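Local coordinates for protein phosphosugar isomerase (Escherichia coli O6:H1, PDB 5UQI) that probably interconverts arabinose-5-phosphate and ribulose-5-phosphate as a sugar isomerase (SIS) domain protein, and holds arabinose-5-phosphate in this crystal, at residues D92-I97 with P111-M116; N34-L39 with A169-E174; E22-S27 with V139-K144. All coordinates share one frame; numbering follows the deposited sequence.

All three contacts gather round the parallel sheet of the SIS domain. Contact 1 sets strand 93-97 against helix 110-116 on one face; contact 2 joins helices 32-41 and 156-175 on the other; contact 3 brings the end of helix 3-25 to the chain leaving strand 137-140, outermost in this chain's sheet. Centres lie about 19 Å (1 to 2), 18 Å (2 to 3) and 24 Å (1 to 3) apart. Contact 2 meets contact 1 through Leu39 and Ile95, and contact 3 through Leu35 and Val139. Along the chain 22-27 and 34-39 precede both segments of contact 1, and 139-144 and 169-174 follow; contacts 2 and 3 thus alternate, tying N-terminal helices to the domain's C-terminal half.

Contact 1 of 3, residues D92-I97 with P111-M116; sequences DVVILI and PSLKKM
Leu113 is the single residue of segment 111-116 that touches segment 92-97, and it meets two strand residues at once. Its CB starts the side chain toward the sheet, still short of the strand. At chi1 -79° CG lies opposite the carbonyl carbon, and from there the branch splits over Val94 and Leu96. CD1 takes the Leu96 side, meeting CD2 of Leu96 at 4.0 Å, tip to tip; CD2 takes the other, 4.3 Å from CG2 of Val94. Val94 and Leu96 are two apart on the strand and so project from the same face. This is the strand-to-helix half of a beta-alpha-beta crossover in the Rossmann-like SIS fold: after helix 110-116 the chain returns as strand 120-124, which lies beside strand 93-97 and hydrogen-bonds to it through the backbone of Val94. The alternate residues Ile95 and Ile97 face the opposite layer, Ile97 against helix 52-67. On the helix side, Leu85 also packs on Leu113, while Thr109 touches Leu96. The three touching residues are buried, and the bound arabinose-5-phosphate lies about 9 Å from the side chain of Leu96.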
loop_
_atom_site.group_PDB
_atom_site.type_symbol
_atom_site.label_atom_id
_atom_site.label_comp_id
_atom_site.label_asym_id
_atom_site.label_seq_id
_atom_site.Cartn_x
_atom_site.Cartn_y
_atom_site.Cartn_z
ATOM N N ASP A 92 15.318 -8.319 0.508
ATOM C CA ASP A 92 14.186 -7.431 0.219
ATOM C C ASP A 92 13.008 -7.752 1.091
ATOM O O ASP A 92 12.850 -8.898 1.532
ATOM C CB ASP A 92 13.756 -7.599 -1.239
ATOM C CG ASP A 92 14.846 -7.155 -2.254
ATOM O OD1 ASP A 92 15.793 -6.391 -1.914
ATOM O OD2 ASP A 92 14.832 -7.675 -3.403
ATOM N N VAL A 93 12.224 -6.728 1.409
ATOM C CA VAL A 93 10.996 -6.899 2.197
ATOM C C VAL A 93 9.867 -6.652 1.241
ATOM O O VAL A 93 9.973 -5.681 0.483
ATOM C CB VAL A 93 10.946 -5.923 3.393
ATOM C CG1 VAL A 93 9.568 -5.873 4.074
ATOM C CG2 VAL A 93 12.120 -6.280 4.331
ATOM N N VAL A 94 8.799 -7.441 1.310
ATOM C CA VAL A 94 7.696 -7.400 0.313
ATOM C C VAL A 94 6.455 -6.866 0.994
ATOM O O VAL A 94 6.046 -7.375 2.076
ATOM C CB VAL A 94 7.464 -8.804 -0.319
ATOM C CG1 VAL A 94 6.331 -8.749 -1.323
ATOM C CG2 VAL A 94 8.715 -9.331 -0.982
ATOM N N ILE A 95 5.810 -5.848 0.381
ATOM C CA ILE A 95 4.523 -5.394 0.854
ATOM C C ILE A 95 3.520 -5.767 -0.213
ATOM O O ILE A 95 3.622 -5.298 -1.357
ATOM C CB ILE A 95 4.476 -3.856 1.079
ATOM C CG1 ILE A 95 5.485 -3.451 2.187
ATOM C CG2 ILE A 95 3.089 -3.394 1.388
ATOM C CD1 ILE A 95 5.590 -1.933 2.450
ATOM N N LEU A 96 2.550 -6.595 0.120
ATOM C CA LEU A 96 1.530 -6.973 -0.849
ATOM C C LEU A 96 0.239 -6.230 -0.521
ATOM O O LEU A 96 -0.258 -6.260 0.615
ATOM C CB LEU A 96 1.231 -8.478 -0.775
ATOM C CG LEU A 96 2.477 -9.313 -1.099
ATOM C CD1 LEU A 96 3.121 -9.921 0.178
ATOM C CD2 LEU A 96 2.183 -10.396 -2.134
ATOM N N ILE A 97 -0.333 -5.517 -1.500
ATOM C CA ILE A 97 -1.512 -4.678 -1.291
ATOM C C ILE A 97 -2.695 -5.284 -1.972
ATOM O O ILE A 97 -2.663 -5.557 -3.179
ATOM C CB ILE A 97 -1.271 -3.215 -1.832
ATOM C CG1 ILE A 97 -0.090 -2.581 -1.113
ATOM C CG2 ILE A 97 -2.584 -2.420 -1.618
ATOM C CD1 ILE A 97 0.124 -1.106 -1.564
ATOM N N PRO A 111 2.982 -19.108 -2.485
ATOM C CA PRO A 111 3.866 -20.288 -2.323
ATOM C C PRO A 111 5.329 -20.051 -2.678
ATOM O O PRO A 111 6.235 -20.421 -1.898
ATOM C CB PRO A 111 3.212 -21.323 -3.227
ATOM C CG PRO A 111 1.765 -20.946 -3.303
ATOM C CD PRO A 111 1.826 -19.407 -3.332
ATOM N N SER A 112 5.584 -19.320 -3.812
ATOM C CA SER A 112 6.932 -19.021 -4.120
ATOM C C SER A 112 7.557 -18.085 -3.098
ATOM O O SER A 112 8.684 -18.253 -2.731
ATOM C CB SER A 112 7.075 -18.396 -5.542
ATOM O OG SER A 112 6.678 -19.350 -6.550
ATOM N N LEU A 113 6.823 -17.037 -2.681
ATOM C CA LEU A 113 7.432 -16.116 -1.742
ATOM C C LEU A 113 7.757 -16.779 -0.372
ATOM O O LEU A 113 8.750 -16.413 0.248
ATOM C CB LEU A 113 6.490 -14.919 -1.500
ATOM C CG LEU A 113 6.540 -13.873 -2.620
ATOM C CD1 LEU A 113 5.364 -12.873 -2.447
ATOM C CD2 LEU A 113 7.926 -13.206 -2.637
ATOM N N LYS A 114 6.935 -17.773 0.011
ATOM C CA LYS A 114 7.259 -18.563 1.213
ATOM C C LYS A 114 8.563 -19.380 1.051
ATOM O O LYS A 114 9.432 -19.337 1.946
ATOM C CB LYS A 114 6.068 -19.497 1.536
ATOM C CG LYS A 114 4.871 -18.779 2.084
ATOM C CD LYS A 114 5.219 -18.176 3.426
ATOM C CE LYS A 114 3.974 -17.548 3.983
ATOM N NZ LYS A 114 4.211 -17.061 5.355
ATOM N N LYS A 115 8.747 -20.019 -0.107
ATOM C CA LYS A 115 10.017 -20.685 -0.425
ATOM C C LYS A 115 11.202 -19.767 -0.475
ATOM O O LYS A 115 12.293 -20.124 -0.068
ATOM C CB LYS A 115 9.953 -21.552 -1.680
ATOM C CG LYS A 115 8.873 -22.638 -1.663
ATOM C CD LYS A 115 9.066 -23.510 -2.898
ATOM C CE LYS A 115 7.783 -24.205 -3.323
ATOM N NZ LYS A 115 7.464 -25.323 -2.393
ATOM N N MET A 116 10.999 -18.534 -0.952
ATOM C CA MET A 116 12.082 -17.592 -1.107
ATOM C C MET A 116 12.500 -17.022 0.228
ATOM O O MET A 116 13.664 -16.646 0.406
ATOM C CB MET A 116 11.599 -16.461 -2.052
ATOM C CG MET A 116 11.506 -17.003 -3.468
ATOM S SD MET A 116 10.531 -15.904 -4.544
ATOM C CE MET A 116 11.593 -14.428 -4.590
#

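Contact 2 of 3, residues N34-L39 with A169-E174; sequences NLIKVL and ALALSE
Ile36 is the first residue of 34-39 to touch 169-174, since Leu35 just before it is turned to Ile121 and Phe123 of the sheet and to Val168. The CB of Ile36 does not itself point at the other helix; the end of the chain does the reaching. With chi1 at -71° and chi2 at -69° the CG1 branch folds over, and CD1 comes to rest against Leu172, 3.9 Å from its CG. The same methyl lies 4.1 Å from CB of Ala171, so it sits over two successive residues of the facing helix. The two side chains slide past one another in opposite directions, which brings CD2 of Leu172 against Ile36: it is 4.1 Å from CG2 of Ile36 and 3.9 Å from the backbone O of Ile36.

Helices 32-41 and 156-175 both belong to the layer that covers one face of the parallel sheet in this alpha/beta sandwich. Their short segments approach to 10.7 Å between axes and cross at -56°, an open angle consistent with touching confined to a few residues. Val38 takes its side chain round to Ile121 and Tyr119.

One turn on from Leu35, Leu39 points toward the partner helix and lies across Leu172 at about a right angle. Its CB stands 3.9 Å from CD1 of Leu172, and its own CD1 is equally close to that methyl, at 3.9 Å. Leu172 is thus clasped between two residues of helix 32-41, with its CD2 against Ile36 and its CD1 against Leu39. Phe65 of helix 52-67 touches both Leu39 and Leu172, and Val168, one turn before Leu172, touches Ile36 and Leu39 as well.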
loop_
_atom_site.group_PDB
_atom_site.type_symbol
_atom_site.label_atom_id
_atom_site.label_comp_id
_atom_site.label_asym_id
_atom_site.label_seq_id
_atom_site.Cartn_x
_atom_site.Cartn_y
_atom_site.Cartn_z
ATOM N N ASN A 34 5.217 -1.453 14.664
ATOM C CA ASN A 34 5.934 -2.634 14.188
ATOM C C ASN A 34 6.222 -2.504 12.678
ATOM O O ASN A 34 7.318 -2.871 12.247
ATOM C CB ASN A 34 5.126 -3.894 14.406
ATOM C CG ASN A 34 5.226 -4.367 15.820
ATOM O OD1 ASN A 34 6.161 -4.001 16.553
ATOM N ND2 ASN A 34 4.279 -5.158 16.216
ATOM N N LEU A 35 5.289 -1.902 11.937
ATOM C CA LEU A 35 5.518 -1.711 10.476
ATOM C C LEU A 35 6.769 -0.850 10.245
ATOM O O LEU A 35 7.671 -1.196 9.436
ATOM C CB LEU A 35 4.252 -1.134 9.834
ATOM C CG LEU A 35 4.426 -0.724 8.344
ATOM C CD1 LEU A 35 4.720 -1.983 7.493
ATOM C CD2 LEU A 35 3.167 -0.049 7.871
ATOM N N ILE A 36 6.845 0.264 10.983
ATOM C CA ILE A 36 7.990 1.156 10.854
ATOM C C ILE A 36 9.300 0.434 11.187
ATOM O O ILE A 36 10.287 0.559 10.474
ATOM C CB ILE A 36 7.820 2.456 11.707
ATOM C CG1 ILE A 36 6.749 3.370 11.112
ATOM C CG2 ILE A 36 9.163 3.196 11.851
ATOM C CD1 ILE A 36 7.113 4.013 9.798
ATOM N N LYS A 37 9.334 -0.286 12.305
ATOM C CA LYS A 37 10.523 -1.033 12.692
ATOM C C LYS A 37 10.985 -2.062 11.695
ATOM O O LYS A 37 12.160 -2.140 11.422
ATOM C CB LYS A 37 10.286 -1.670 14.062
ATOM C CG LYS A 37 10.050 -0.609 15.123
ATOM C CD LYS A 37 9.746 -1.239 16.477
ATOM C CE LYS A 37 9.317 -0.172 17.462
ATOM N NZ LYS A 37 8.907 -0.837 18.729
ATOM N N VAL A 38 10.055 -2.830 11.124
ATOM C CA VAL A 38 10.391 -3.838 10.089
ATOM C C VAL A 38 10.977 -3.118 8.890
ATOM O O VAL A 38 12.011 -3.523 8.375
ATOM C CB VAL A 38 9.192 -4.662 9.612
ATOM C CG1 VAL A 38 9.549 -5.518 8.394
ATOM C CG2 VAL A 38 8.641 -5.559 10.733
ATOM N N LEU A 39 10.303 -2.044 8.447
ATOM C CA LEU A 39 10.851 -1.281 7.305
ATOM C C LEU A 39 12.226 -0.661 7.545
ATOM O O LEU A 39 13.083 -0.655 6.659
ATOM C CB LEU A 39 9.845 -0.281 6.719
ATOM C CG LEU A 39 8.565 -0.989 6.226
ATOM C CD1 LEU A 39 7.495 0.077 5.909
ATOM C CD2 LEU A 39 8.779 -1.853 4.945
ATOM N N ALA A 169 5.846 6.383 4.401
ATOM C CA ALA A 169 7.025 6.819 3.697
ATOM C C ALA A 169 7.620 8.083 4.358
ATOM O O ALA A 169 8.833 8.145 4.526
ATOM C CB ALA A 169 6.640 7.151 2.203
ATOM N N LEU A 170 6.753 9.054 4.644
ATOM C CA LEU A 170 7.254 10.327 5.219
ATOM C C LEU A 170 7.791 10.136 6.632
ATOM O O LEU A 170 8.798 10.791 6.969
ATOM C CB LEU A 170 6.195 11.421 5.160
ATOM C CG LEU A 170 5.883 11.857 3.706
ATOM C CD1 LEU A 170 4.655 12.783 3.659
ATOM C CD2 LEU A 170 7.065 12.447 2.957
ATOM N N ALA A 171 7.192 9.224 7.416
ATOM C CA ALA A 171 7.719 8.969 8.775
ATOM C C ALA A 171 9.076 8.286 8.673
ATOM O O ALA A 171 10.009 8.689 9.327
ATOM C CB ALA A 171 6.751 8.095 9.529
ATOM N N LEU A 172 9.244 7.295 7.760
ATOM C CA LEU A 172 10.559 6.657 7.599
ATOM C C LEU A 172 11.595 7.722 7.160
ATOM O O LEU A 172 12.733 7.691 7.625
ATOM C CB LEU A 172 10.531 5.512 6.540
ATOM C CG LEU A 172 9.727 4.294 6.945
ATOM C CD1 LEU A 172 9.489 3.471 5.672
ATOM C CD2 LEU A 172 10.540 3.503 7.965
ATOM N N SER A 173 11.180 8.630 6.263
ATOM C CA SER A 173 12.071 9.632 5.693
ATOM C C SER A 173 12.562 10.565 6.819
ATOM O O SER A 173 13.785 10.800 6.932
ATOM C CB SER A 173 11.300 10.420 4.619
ATOM O OG SER A 173 12.201 11.280 3.907
ATOM N N GLU A 174 11.627 11.022 7.655
ATOM C CA GLU A 174 11.977 11.915 8.802
ATOM C C GLU A 174 12.857 11.179 9.770
ATOM O O GLU A 174 13.880 11.711 10.205
ATOM C CB GLU A 174 10.719 12.465 9.455
ATOM C CG GLU A 174 10.973 13.319 10.700
ATOM C CD GLU A 174 9.820 14.256 11.004
ATOM O OE1 GLU A 174 9.125 14.728 10.060
ATOM O OE2 GLU A 174 9.617 14.531 12.209
#

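Contact 3 of 3, residues E22-S27 with V139-K144; sequences EEVIDS and VEIPVK
Val24 and Pro142 face each other obliquely, the valine reaching from helix 3-25 to the chain that has just left strand 137-140. CG1 of Val24 lies opposite its backbone N (chi1 174°), which leaves CG2 beside that N and turned to the partner. This one methyl does most of the work: it sits 3.5 Å from O of Pro142. The same CG2 is 4.2 Å from CD of the proline ring and 4.3 Å from CG2 of Ile141. Behind it, Val160 and Val164 of helix 156-175 touch both Val24 and Ile141, so the methyl lies in the hydrophobic layer where helix 3-25 joins the SIS domain beside strand 137-140.

Further out, Glu23 and Lys144 cross at about a right angle. Both chains bend at chi2, and it is their aliphatic parts that meet, CG of Glu23 with CE of Lys144 at 4.2 Å. Lys144 continues along helix 3-25, over Ala20 and Lys19, with a weak hydrogen bond from its NZ to O of Asn16.

On the helix side, the backbone of Val24 is held as well. Its O accepts two bonds from Ser27, one from the backbone N and one of 2.7 Å from OG, the latter 17° off the carbonyl plane.

The opposite charges of Glu23 and Lys144 stay apart, OE2 to NZ being 5.6 Å. At that separation they form no salt bridge, and any attraction between them is probably weak at this exposed margin; what joins the segments directly is van der Waals contact centred on Val24.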
loop_
_atom_site.group_PDB
_atom_site.type_symbol
_atom_site.label_atom_id
_atom_site.label_comp_id
_atom_site.label_asym_id
_atom_site.label_seq_id
_atom_site.Cartn_x
_atom_site.Cartn_y
_atom_site.Cartn_z
ATOM N N GLU A 22 -10.737 9.769 7.375
ATOM C CA GLU A 22 -10.954 10.133 8.771
ATOM C C GLU A 22 -11.105 8.901 9.637
ATOM O O GLU A 22 -10.566 8.917 10.749
ATOM C CB GLU A 22 -12.251 10.967 8.916
ATOM C CG GLU A 22 -12.179 12.411 8.495
ATOM C CD GLU A 22 -13.473 13.204 8.827
ATOM O OE1 GLU A 22 -14.517 12.594 9.105
ATOM O OE2 GLU A 22 -13.452 14.460 8.776
ATOM N N GLU A 23 -11.818 7.878 9.153
ATOM C CA GLU A 23 -12.110 6.620 9.866
ATOM C C GLU A 23 -10.773 6.012 10.227
ATOM O O GLU A 23 -10.573 5.535 11.339
ATOM C CB GLU A 23 -12.880 5.615 9.014
ATOM C CG GLU A 23 -14.237 6.078 8.497
ATOM C CD GLU A 23 -15.341 6.067 9.534
ATOM O OE1 GLU A 23 -15.200 5.367 10.569
ATOM O OE2 GLU A 23 -16.364 6.754 9.290
ATOM N N VAL A 24 -9.814 6.088 9.292
ATOM C CA VAL A 24 -8.491 5.481 9.527
ATOM C C VAL A 24 -7.627 6.303 10.503
ATOM O O VAL A 24 -6.987 5.715 11.389
ATOM C CB VAL A 24 -7.718 5.192 8.180
ATOM C CG1 VAL A 24 -6.304 4.694 8.461
ATOM C CG2 VAL A 24 -8.510 4.177 7.355
ATOM N N ILE A 25 -7.637 7.632 10.392
ATOM C CA ILE A 25 -6.841 8.510 11.261
ATOM C C ILE A 25 -7.361 8.353 12.711
ATOM O O ILE A 25 -6.562 8.431 13.653
ATOM C CB ILE A 25 -6.919 9.984 10.830
ATOM C CG1 ILE A 25 -6.246 10.194 9.490
ATOM C CG2 ILE A 25 -6.218 10.899 11.837
ATOM C CD1 ILE A 25 -6.442 11.604 8.929
ATOM N N ASP A 26 -8.662 8.135 12.832
ATOM C CA ASP A 26 -9.308 7.985 14.167
ATOM C C ASP A 26 -9.114 6.598 14.777
ATOM O O ASP A 26 -9.458 6.372 15.945
ATOM C CB ASP A 26 -10.810 8.322 14.096
ATOM C CG ASP A 26 -11.085 9.814 13.868
ATOM O OD1 ASP A 26 -10.184 10.674 14.024
ATOM O OD2 ASP A 26 -12.231 10.110 13.494
ATOM N N SER A 27 -8.553 5.663 14.015
ATOM C CA SER A 27 -8.389 4.276 14.464
ATOM C C SER A 27 -7.043 4.123 15.230
ATOM O O SER A 27 -6.172 4.978 15.184
ATOM C CB SER A 27 -8.555 3.322 13.269
ATOM O OG SER A 27 -7.354 3.253 12.540
ATOM N N VAL A 139 -1.111 -5.625 8.177
ATOM C CA VAL A 139 -1.504 -4.297 8.531
ATOM C C VAL A 139 -2.938 -4.151 8.063
ATOM O O VAL A 139 -3.252 -4.295 6.843
ATOM C CB VAL A 139 -0.612 -3.266 7.811
ATOM C CG1 VAL A 139 -1.088 -1.867 8.121
ATOM C CG2 VAL A 139 0.832 -3.442 8.200
ATOM N N GLU A 140 -3.851 -3.841 8.974
ATOM C CA GLU A 140 -5.270 -3.793 8.644
ATOM C C GLU A 140 -5.603 -2.317 8.395
ATOM O O GLU A 140 -5.306 -1.429 9.227
ATOM C CB GLU A 140 -6.127 -4.425 9.762
ATOM C CG GLU A 140 -7.614 -4.468 9.475
ATOM C CD GLU A 140 -8.371 -5.194 10.599
ATOM O OE1 GLU A 140 -8.642 -4.483 11.579
ATOM O OE2 GLU A 140 -8.642 -6.431 10.565
ATOM N N ILE A 141 -6.104 -2.033 7.195
ATOM C CA ILE A 141 -6.489 -0.671 6.824
ATOM C C ILE A 141 -7.985 -0.771 6.543
ATOM O O ILE A 141 -8.384 -1.075 5.418
ATOM C CB ILE A 141 -5.732 -0.195 5.576
ATOM C CG1 ILE A 141 -4.204 -0.292 5.842
ATOM C CG2 ILE A 141 -6.207 1.240 5.230
ATOM C CD1 ILE A 141 -3.302 0.100 4.691
ATOM N N PRO A 142 -8.811 -0.505 7.575
ATOM C CA PRO A 142 -10.243 -0.742 7.460
ATOM C C PRO A 142 -10.894 0.267 6.485
ATOM O O PRO A 142 -10.596 1.477 6.522
ATOM C CB PRO A 142 -10.739 -0.553 8.906
ATOM C CG PRO A 142 -9.793 0.448 9.486
ATOM C CD PRO A 142 -8.466 0.259 8.795
ATOM N N VAL A 143 -11.712 -0.260 5.586
ATOM C CA VAL A 143 -12.479 0.550 4.656
ATOM C C VAL A 143 -13.890 -0.026 4.639
ATOM O O VAL A 143 -14.101 -1.144 4.173
ATOM C CB VAL A 143 -11.869 0.541 3.226
ATOM C CG1 VAL A 143 -12.708 1.421 2.284
ATOM C CG2 VAL A 143 -10.383 0.965 3.236
ATOM N N LYS A 144 -14.822 0.760 5.158
ATOM C CA LYS A 144 -16.248 0.421 5.323
ATOM C C LYS A 144 -16.998 0.137 4.019
ATOM O O LYS A 144 -17.733 -0.863 3.899
ATOM C CB LYS A 144 -16.965 1.569 6.094
ATOM C CG LYS A 144 -16.307 2.981 6.024
ATOM C CD LYS A 144 -16.615 3.831 4.757
ATOM C CE LYS A 144 -16.290 5.327 4.925
ATOM N NZ LYS A 144 -16.639 6.231 3.771
#